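Local coordinates for protein AGR_C_1268p (Agrobacterium tumefaciens str. C58, PDB 2GHS) that probably acts as a metal-dependent gluconolactonase of the SMP-30/regucalcin family, a calcium-binding beta-propeller protein, at residues T62-N67 and R71-L76. Numbering follows the deposited sequence.
Sequences TAWWFN and RELHEL
A63, W65 and N67 pair with L76, H74 and E72 as the hydrogen-bonded pairs of an antiparallel hairpin, strands 62-67 and 72-76 running at 155° to each other. A63 and W65 each exchange two backbone bonds with their partners. At the turn end N67 N gives a sound bond to E72 O, but the return bond from E72 N is weak; R71 and E72 both face N67 there, a G1 beta bulge. On the face of W64, F66, L73 and E75, the extended E75 chain runs alongside the W64 indole, its carboxylate 16° from the ring plane and its CG 3.7 Å from the centroid of the six-membered ring. T62 CG2 sits over the same indole face, while a water links T62 OG1, also hydrogen-bonded to S60 OG, to E75 OE2; E75 OE1 is hydrogen-bonded to H86 NE2. L73 CD1 lies over F66, 4.1 Å from the ring centroid, and also touches W64 CE3. Strands 62-67 and 72-77 are the two middle strands of a four-stranded propeller blade, and this face packs on L95 of strand 92-99, with F66 close to the predicted metal ligand E52. On the other face W65 CG stands between the backbone N and the carbonyl carbon (chi1 64°), which lays the indole across H74, whose CB is 3.6 Å from the five-membered ring centroid. The imidazole is nearly parallel to that ring but slid aside. E72 OE1 is gripped from opposite faces of its carboxylate, by N67 ND2 at 3.0 Å and by H74 NE2 at 2.8 Å, while K83 NZ hydrogen-bonds H74 ND1, so both ring nitrogens are held.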
ATOM      1  N   THR A  62       9.464   3.392 -13.477  1.00  5.74           N
ATOM      2  CA  THR A  62      10.000   3.707 -12.139  1.00  6.19           C
ATOM      3  C   THR A  62       9.053   3.231 -10.996  1.00  7.07           C
ATOM      4  O   THR A  62       7.854   3.495 -11.026  1.00  8.64           O
ATOM      5  CB  THR A  62      10.243   5.227 -12.004  1.00  7.69           C
ATOM      6  OG1 THR A  62      11.154   5.656 -13.022  1.00  9.84           O
ATOM      7  CG2 THR A  62      10.841   5.561 -10.670  1.00 12.62           C
ATOM      8  N   ALA A  63       9.602   2.474 -10.059  1.00  6.76           N
ATOM      9  CA  ALA A  63       8.908   2.108  -8.843  1.00  5.89           C
ATOM     10  C   ALA A  63       9.194   3.152  -7.780  1.00  9.02           C
ATOM     11  O   ALA A  63      10.309   3.635  -7.638  1.00  7.34           O
ATOM     12  CB  ALA A  63       9.375   0.715  -8.384  1.00  8.89           C
ATOM     13  N   TRP A  64       8.167   3.462  -7.010  1.00  8.03           N
ATOM     14  CA  TRP A  64       8.236   4.407  -5.925  1.00  8.12           C
ATOM     15  C   TRP A  64       7.727   3.724  -4.648  1.00  7.32           C
ATOM     16  O   TRP A  64       6.805   2.893  -4.698  1.00 10.09           O
ATOM     17  CB  TRP A  64       7.346   5.603  -6.241  1.00  8.49           C
ATOM     18  CG  TRP A  64       7.741   6.403  -7.448  1.00  8.68           C
ATOM     19  CD1 TRP A  64       7.345   6.188  -8.723  1.00  9.95           C
ATOM     20  CD2 TRP A  64       8.546   7.581  -7.462  1.00  7.24           C
ATOM     21  NE1 TRP A  64       7.887   7.153  -9.546  1.00 11.46           N
ATOM     22  CE2 TRP A  64       8.619   8.025  -8.775  1.00  8.63           C
ATOM     23  CE3 TRP A  64       9.203   8.318  -6.469  1.00  8.28           C
ATOM     24  CZ2 TRP A  64       9.345   9.169  -9.137  1.00 12.40           C
ATOM     25  CZ3 TRP A  64       9.928   9.462  -6.832  1.00  9.24           C
ATOM     26  CH2 TRP A  64       9.983   9.865  -8.158  1.00 10.67           C
ATOM     27  N   TRP A  65       8.319   4.062  -3.501  1.00  6.83           N
ATOM     28  CA  TRP A  65       7.761   3.632  -2.205  1.00  8.19           C
ATOM     29  C   TRP A  65       8.241   4.568  -1.116  1.00  7.66           C
ATOM     30  O   TRP A  65       9.063   5.469  -1.378  1.00  8.50           O
ATOM     31  CB  TRP A  65       8.115   2.173  -1.874  1.00  6.52           C
ATOM     32  CG  TRP A  65       9.547   1.876  -1.690  1.00  8.79           C
ATOM     33  CD1 TRP A  65      10.259   1.942  -0.519  1.00  9.67           C
ATOM     34  CD2 TRP A  65      10.453   1.417  -2.689  1.00  6.28           C
ATOM     35  NE1 TRP A  65      11.557   1.563  -0.749  1.00  8.95           N
ATOM     36  CE2 TRP A  65      11.697   1.229  -2.073  1.00  7.50           C
ATOM     37  CE3 TRP A  65      10.325   1.152  -4.062  1.00  9.07           C
ATOM     38  CZ2 TRP A  65      12.818   0.813  -2.771  1.00  8.39           C
ATOM     39  CZ3 TRP A  65      11.448   0.713  -4.762  1.00 10.74           C
ATOM     40  CH2 TRP A  65      12.674   0.563  -4.107  1.00  9.47           C
ATOM     41  N   PHE A  66       7.726   4.379   0.099  1.00  6.01           N
ATOM     42  CA  PHE A  66       8.129   5.200   1.195  1.00  5.31           C
ATOM     43  C   PHE A  66       8.867   4.433   2.278  1.00  7.73           C
ATOM     44  O   PHE A  66       8.674   3.245   2.462  1.00  8.60           O
ATOM     45  CB  PHE A  66       6.894   5.868   1.844  1.00  7.98           C
ATOM     46  CG  PHE A  66       6.148   6.779   0.938  1.00  6.35           C
ATOM     47  CD1 PHE A  66       5.126   6.279   0.127  1.00  9.69           C
ATOM     48  CD2 PHE A  66       6.426   8.124   0.922  1.00  9.58           C
ATOM     49  CE1 PHE A  66       4.415   7.135  -0.723  1.00  9.30           C
ATOM     50  CE2 PHE A  66       5.750   8.982   0.081  1.00  7.05           C
ATOM     51  CZ  PHE A  66       4.748   8.487  -0.752  1.00  8.39           C
ATOM     52  N   ASN A  67       9.698   5.166   3.007  1.00  8.42           N
ATOM     53  CA  ASN A  67      10.223   4.746   4.324  1.00  6.75           C
ATOM     54  C   ASN A  67       9.536   5.648   5.332  1.00  6.71           C
ATOM     55  O   ASN A  67       9.994   6.742   5.579  1.00  8.34           O
ATOM     56  CB  ASN A  67      11.725   4.874   4.367  1.00  8.34           C
ATOM     57  CG  ASN A  67      12.349   4.190   5.574  1.00 13.61           C
ATOM     58  OD1 ASN A  67      11.673   3.517   6.328  1.00 14.73           O
ATOM     59  ND2 ASN A  67      13.663   4.358   5.738  1.00 11.92           N
ATOM     60  N   ARG A  71      10.711   9.565   6.800  1.00  7.50           N
ATOM     61  CA  ARG A  71      10.311  10.685   5.923  1.00  7.73           C
ATOM     62  C   ARG A  71      11.054  10.639   4.584  1.00  9.56           C
ATOM     63  O   ARG A  71      11.618  11.632   4.154  1.00 10.71           O
ATOM     64  CB  ARG A  71      10.484  12.033   6.614  1.00  8.10           C
ATOM     65  CG  ARG A  71       9.765  12.156   7.929  1.00  8.05           C
ATOM     66  CD  ARG A  71       9.790  13.604   8.499  1.00  9.26           C
ATOM     67  NE  ARG A  71      11.137  14.144   8.338  1.00 12.91           N
ATOM     68  CZ  ARG A  71      12.147  13.953   9.168  1.00 15.24           C
ATOM     69  NH1 ARG A  71      11.944  13.394  10.330  1.00 14.75           N
ATOM     70  NH2 ARG A  71      13.359  14.403   8.865  1.00 13.93           N
ATOM     71  N   GLU A  72      11.115   9.450   3.992  1.00  9.14           N
ATOM     72  CA  GLU A  72      11.790   9.298   2.666  1.00  8.43           C
ATOM     73  C   GLU A  72      10.867   8.770   1.600  1.00 10.21           C
ATOM     74  O   GLU A  72      10.060   7.894   1.871  1.00  7.86           O
ATOM     75  CB  GLU A  72      12.961   8.329   2.764  1.00  9.58           C
ATOM     76  CG  GLU A  72      14.059   8.755   3.697  1.00  9.83           C
ATOM     77  CD  GLU A  72      15.041   7.627   4.012  1.00 12.56           C
ATOM     78  OE1 GLU A  72      14.779   6.402   3.783  1.00 11.57           O
ATOM     79  OE2 GLU A  72      16.124   8.008   4.536  1.00 18.24           O
ATOM     80  N   LEU A  73      11.030   9.289   0.397  1.00  8.06           N
ATOM     81  CA  LEU A  73      10.364   8.790  -0.793  1.00  6.68           C
ATOM     82  C   LEU A  73      11.473   8.187  -1.662  1.00  7.57           C
ATOM     83  O   LEU A  73      12.390   8.905  -2.096  1.00  8.68           O
ATOM     84  CB  LEU A  73       9.695   9.941  -1.563  1.00  9.42           C
ATOM     85  CG  LEU A  73       9.091   9.660  -2.947  1.00  9.39           C
ATOM     86  CD1 LEU A  73       8.035   8.596  -2.905  1.00 10.31           C
ATOM     87  CD2 LEU A  73       8.518  10.933  -3.502  1.00 13.41           C
ATOM     88  N   HIS A  74      11.364   6.879  -1.907  1.00  7.90           N
ATOM     89  CA  HIS A  74      12.344   6.097  -2.639  1.00  6.23           C
ATOM     90  C   HIS A  74      11.892   5.907  -4.068  1.00  8.71           C
ATOM     91  O   HIS A  74      10.719   5.697  -4.325  1.00  7.71           O
ATOM     92  CB  HIS A  74      12.498   4.734  -1.932  1.00  7.00           C
ATOM     93  CG  HIS A  74      13.205   4.859  -0.638  1.00  6.30           C
ATOM     94  ND1 HIS A  74      14.536   4.516  -0.510  1.00 10.89           N
ATOM     95  CD2 HIS A  74      12.837   5.389   0.550  1.00 10.44           C
ATOM     96  CE1 HIS A  74      14.933   4.787   0.724  1.00 13.18           C
ATOM     97  NE2 HIS A  74      13.930   5.338   1.381  1.00  9.78           N
ATOM     98  N   GLU A  75      12.870   6.004  -4.968  1.00  8.24           N
ATOM     99  CA  GLU A  75      12.640   5.961  -6.419  1.00  7.98           C
ATOM    100  C   GLU A  75      13.650   4.962  -6.996  1.00  9.98           C
ATOM    101  O   GLU A  75      14.837   5.074  -6.732  1.00  7.27           O
ATOM    102  CB  GLU A  75      12.898   7.341  -7.008  1.00 11.09           C
ATOM    103  CG  GLU A  75      12.697   7.436  -8.495  1.00  9.91           C
ATOM    104  CD  GLU A  75      13.033   8.799  -9.093  1.00 18.57           C
ATOM    105  OE1 GLU A  75      13.474   9.721  -8.365  1.00 13.80           O
ATOM    106  OE2 GLU A  75      12.836   8.945 -10.326  1.00 13.87           O
ATOM    107  N   LEU A  76      13.146   3.984  -7.765  1.00  7.30           N
ATOM    108  CA  LEU A  76      13.967   2.970  -8.389  1.00  6.07           C
ATOM    109  C   LEU A  76      13.594   2.850  -9.845  1.00  5.43           C
ATOM    110  O   LEU A  76      12.508   2.390 -10.177  1.00  7.87           O
ATOM    111  CB  LEU A  76      13.766   1.604  -7.711  1.00  8.37           C
ATOM    112  CG  LEU A  76      14.584   0.441  -8.315  1.00 11.93           C
ATOM    113  CD1 LEU A  76      16.071   0.703  -8.195  1.00 13.30           C
ATOM    114  CD2 LEU A  76      14.211  -0.890  -7.689  1.00 14.07           C
TER
HETATM  115  O   HOH W   1      13.009   7.396 -12.449  1.00 31.28           O